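Local structure of RNA pseudouridylate synthase domain-containing protein 1 (Homo sapiens, 5VBB) at residues Gln175-Cys180 and Leu191-Val196. The protein probably converts uridine to pseudouridine in RNA, as a human member of the RluA family of pseudouridine synthases. Sequence-based numbering, arbitrary orientation.
Sequences QLRVHC and LTYGEV. With SO4 (sulfate ion), chain B.
Val178 sets CG2 over one face of the Tyr193 ring, a CH-pi contact 3.8 Å from CG2 to the ring centroid. Thr192 CG2 lies over the opposite face, so the ring lies between methyls of Val178 and Thr192, both offset toward its rim. Arg177 crosses the ring at about a right angle, with NE at the ring edge, 3.9 Å from Tyr193 CD2. The planes of guanidinium and ring are 86° apart, with ring atom CE2 over one guanidinium face, near its rim. A bend in the arginine chain (chi3 75°) turns the guanidinium past the ring toward Thr192, whose CB is 3.6 Å from Arg177 NH2. Arg177 NH1 donates to sulfate O1 at 2.7 Å; the bond from NH2 to O1 is weak. A water links Arg177 NH2, Thr192 OG1 and sulfate O3. Further out, NH2 pairs with Asp190 and NH1 with Asp67, the probable catalytic aspartate. Tyr193 OH is hydrogen-bonded to His174 and Met130 N. Without the ring, as with an alanine here, a gap is likely to open between Val178 and Thr192, and His174 and Met130 N would lose the hydroxyl. The contact joins helix 175-182 to the loop after it. Arg177 and Ser69 hold the sulfate, probably from the crystallisation liquor, at a place an RNA phosphate might perhaps use.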
ATOM      1  N   GLN A 175      -0.929   8.680  -1.981  1.00 34.15           N
ATOM      2  CA  GLN A 175       0.199   9.252  -1.227  1.00 32.60           C
ATOM      3  C   GLN A 175       1.532   8.605  -1.462  1.00 36.88           C
ATOM      4  O   GLN A 175       2.510   9.286  -1.745  1.00 36.08           O
ATOM      5  CB  GLN A 175      -0.062   9.157   0.262  1.00 34.46           C
ATOM      6  CG  GLN A 175       1.071   9.736   1.083  1.00 34.03           C
ATOM      7  CD  GLN A 175       0.691  10.130   2.476  1.00 39.26           C
ATOM      8  OE1 GLN A 175      -0.392  10.678   2.735  1.00 34.31           O
ATOM      9  NE2 GLN A 175       1.568   9.865   3.417  1.00 33.70           N
ATOM     10  N   LEU A 176       1.585   7.294  -1.300  1.00 34.68           N
ATOM     11  CA  LEU A 176       2.856   6.572  -1.376  1.00 35.46           C
ATOM     12  C   LEU A 176       3.412   6.645  -2.783  1.00 39.22           C
ATOM     13  O   LEU A 176       4.606   6.854  -2.972  1.00 38.66           O
ATOM     14  CB  LEU A 176       2.627   5.099  -0.971  1.00 35.10           C
ATOM     15  CG  LEU A 176       2.017   4.925   0.407  1.00 39.57           C
ATOM     16  CD1 LEU A 176       1.689   3.502   0.669  1.00 43.28           C
ATOM     17  CD2 LEU A 176       2.920   5.486   1.480  1.00 38.85           C
ATOM     18  N   ARG A 177       2.531   6.534  -3.774  1.00 35.09           N
ATOM     19  CA  ARG A 177       2.971   6.578  -5.156  1.00 35.47           C
ATOM     20  C   ARG A 177       3.441   7.957  -5.541  1.00 39.14           C
ATOM     21  O   ARG A 177       4.420   8.094  -6.276  1.00 38.73           O
ATOM     22  CB  ARG A 177       1.836   6.153  -6.080  1.00 32.13           C
ATOM     23  CG  ARG A 177       1.438   4.697  -5.894  1.00 33.19           C
ATOM     24  CD  ARG A 177       0.010   4.480  -6.323  1.00 37.17           C
ATOM     25  NE  ARG A 177      -0.067   4.496  -7.785  1.00 43.05           N
ATOM     26  CZ  ARG A 177      -1.162   4.264  -8.499  1.00 54.68           C
ATOM     27  NH1 ARG A 177      -2.320   4.020  -7.897  1.00 42.96           N
ATOM     28  NH2 ARG A 177      -1.113   4.288  -9.819  1.00 44.58           N
ATOM     29  N   VAL A 178       2.752   8.991  -5.047  1.00 36.77           N
ATOM     30  CA  VAL A 178       3.147  10.363  -5.378  1.00 36.24           C
ATOM     31  C   VAL A 178       4.468  10.723  -4.695  1.00 38.13           C
ATOM     32  O   VAL A 178       5.345  11.344  -5.321  1.00 36.33           O
ATOM     33  CB  VAL A 178       2.019  11.338  -5.017  1.00 40.37           C
ATOM     34  CG1 VAL A 178       2.479  12.806  -5.129  1.00 41.90           C
ATOM     35  CG2 VAL A 178       0.806  11.072  -5.887  1.00 40.25           C
ATOM     36  N   HIS A 179       4.583  10.391  -3.404  1.00 35.47           N
ATOM     37  CA  HIS A 179       5.779  10.697  -2.629  1.00 34.14           C
ATOM     38  C   HIS A 179       7.033   9.998  -3.187  1.00 37.93           C
ATOM     39  O   HIS A 179       8.090  10.625  -3.254  1.00 35.44           O
ATOM     40  CB  HIS A 179       5.584  10.342  -1.161  1.00 33.58           C
ATOM     41  CG  HIS A 179       5.059  11.457  -0.288  1.00 35.39           C
ATOM     42  ND1 HIS A 179       4.686  11.216   1.008  1.00 36.20           N
ATOM     43  CD2 HIS A 179       4.871  12.776  -0.554  1.00 36.17           C
ATOM     44  CE1 HIS A 179       4.272  12.384   1.493  1.00 35.61           C
ATOM     45  NE2 HIS A 179       4.435  13.358   0.596  1.00 36.12           N
ATOM     46  N   CYS A 180       6.938   8.709  -3.526  1.00 35.88           N
ATOM     47  CA  CYS A 180       8.111   7.965  -4.044  1.00 35.76           C
ATOM     48  C   CYS A 180       8.543   8.500  -5.426  1.00 39.03           C
ATOM     49  O   CYS A 180       9.730   8.739  -5.660  1.00 35.55           O
ATOM     50  CB  CYS A 180       7.789   6.473  -4.074  1.00 35.78           C
ATOM     51  SG  CYS A 180       7.639   5.758  -2.414  1.00 38.52           S
ATOM     52  N   LEU A 191       1.698   2.765 -13.566  1.00 38.29           N
ATOM     53  CA  LEU A 191       1.262   3.293 -14.859  1.00 41.15           C
ATOM     54  C   LEU A 191       0.840   4.744 -14.817  1.00 44.49           C
ATOM     55  O   LEU A 191       0.773   5.361 -15.862  1.00 45.20           O
ATOM     56  CB  LEU A 191       0.110   2.444 -15.411  1.00 42.24           C
ATOM     57  CG  LEU A 191       0.435   0.970 -15.652  1.00 46.12           C
ATOM     58  CD1 LEU A 191      -0.803   0.208 -16.065  1.00 49.00           C
ATOM     59  CD2 LEU A 191       1.534   0.824 -16.677  1.00 47.85           C
ATOM     60  N   THR A 192       0.564   5.294 -13.644  1.00 42.29           N
ATOM     61  CA  THR A 192       0.135   6.691 -13.498  1.00 42.88           C
ATOM     62  C   THR A 192       1.287   7.606 -13.097  1.00 46.44           C
ATOM     63  O   THR A 192       1.508   8.632 -13.743  1.00 46.87           O
ATOM     64  CB  THR A 192      -0.984   6.704 -12.455  1.00 47.49           C
ATOM     65  OG1 THR A 192      -1.993   5.839 -12.933  1.00 44.35           O
ATOM     66  CG2 THR A 192      -1.584   8.079 -12.197  1.00 47.62           C
ATOM     67  N   TYR A 193       1.999   7.260 -12.017  1.00 41.38           N
ATOM     68  CA  TYR A 193       3.051   8.145 -11.474  1.00 40.72           C
ATOM     69  C   TYR A 193       4.499   7.752 -11.849  1.00 48.14           C
ATOM     70  O   TYR A 193       5.432   8.452 -11.459  1.00 45.70           O
ATOM     71  CB  TYR A 193       2.930   8.234  -9.963  1.00 39.99           C
ATOM     72  CG  TYR A 193       1.618   8.851  -9.567  1.00 39.81           C
ATOM     73  CD1 TYR A 193       1.404  10.219  -9.696  1.00 42.23           C
ATOM     74  CD2 TYR A 193       0.562   8.066  -9.142  1.00 40.29           C
ATOM     75  CE1 TYR A 193       0.172  10.789  -9.402  1.00 41.72           C
ATOM     76  CE2 TYR A 193      -0.679   8.623  -8.841  1.00 40.51           C
ATOM     77  CZ  TYR A 193      -0.859   9.995  -8.934  1.00 43.32           C
ATOM     78  OH  TYR A 193      -2.096  10.562  -8.716  1.00 39.19           O
ATOM     79  N   GLY A 194       4.670   6.718 -12.673  1.00 48.15           N
ATOM     80  CA  GLY A 194       5.989   6.326 -13.151  1.00 48.52           C
ATOM     81  C   GLY A 194       6.428   7.267 -14.242  1.00 56.06           C
ATOM     82  O   GLY A 194       5.614   8.016 -14.789  1.00 56.31           O
ATOM     83  N   GLU A 195       7.695   7.215 -14.594  1.00 56.52           N
ATOM     84  CA  GLU A 195       8.236   8.053 -15.671  1.00 59.07           C
ATOM     85  C   GLU A 195       8.031   7.367 -17.002  1.00 64.87           C
ATOM     86  O   GLU A 195       7.935   6.148 -17.048  1.00 64.87           O
ATOM     87  CB  GLU A 195       9.743   8.311 -15.455  1.00 61.30           C
ATOM     88  CG  GLU A 195      10.048   9.164 -14.232  1.00 71.79           C
ATOM     89  CD  GLU A 195       9.676  10.626 -14.382  1.00 97.12           C
ATOM     90  OE1 GLU A 195      10.472  11.375 -14.993  1.00109.55           O
ATOM     91  OE2 GLU A 195       8.590  11.024 -13.901  1.00 86.68           O
ATOM     92  N   VAL A 196       8.049   8.130 -18.089  1.00 64.32           N
ATOM     93  CA  VAL A 196       7.960   7.572 -19.454  1.00 65.29           C
ATOM     94  C   VAL A 196       9.177   6.651 -19.703  1.00 71.07           C
ATOM     95  O   VAL A 196       9.009   5.542 -20.195  1.00 72.45           O
ATOM     96  CB  VAL A 196       7.881   8.702 -20.511  1.00 70.68           C
ATOM     97  CG1 VAL A 196       8.089   8.160 -21.930  1.00 72.18           C
ATOM     98  CG2 VAL A 196       6.555   9.458 -20.409  1.00 70.22           C
TER
HETATM   99  S   SO4 B 301      -5.036   2.675  -9.855  1.00 51.06           S
HETATM  100  O1  SO4 B 301      -4.267   3.926  -9.783  1.00 54.16           O
HETATM  101  O2  SO4 B 301      -6.461   3.029  -9.881  1.00 52.21           O
HETATM  102  O3  SO4 B 301      -4.679   1.904 -11.027  1.00 48.94           O
HETATM  103  O4  SO4 B 301      -4.730   1.839  -8.699  1.00 46.76           O
HETATM  104  O   HOH W   1      -2.489   3.127 -12.527  1.00 43.01           O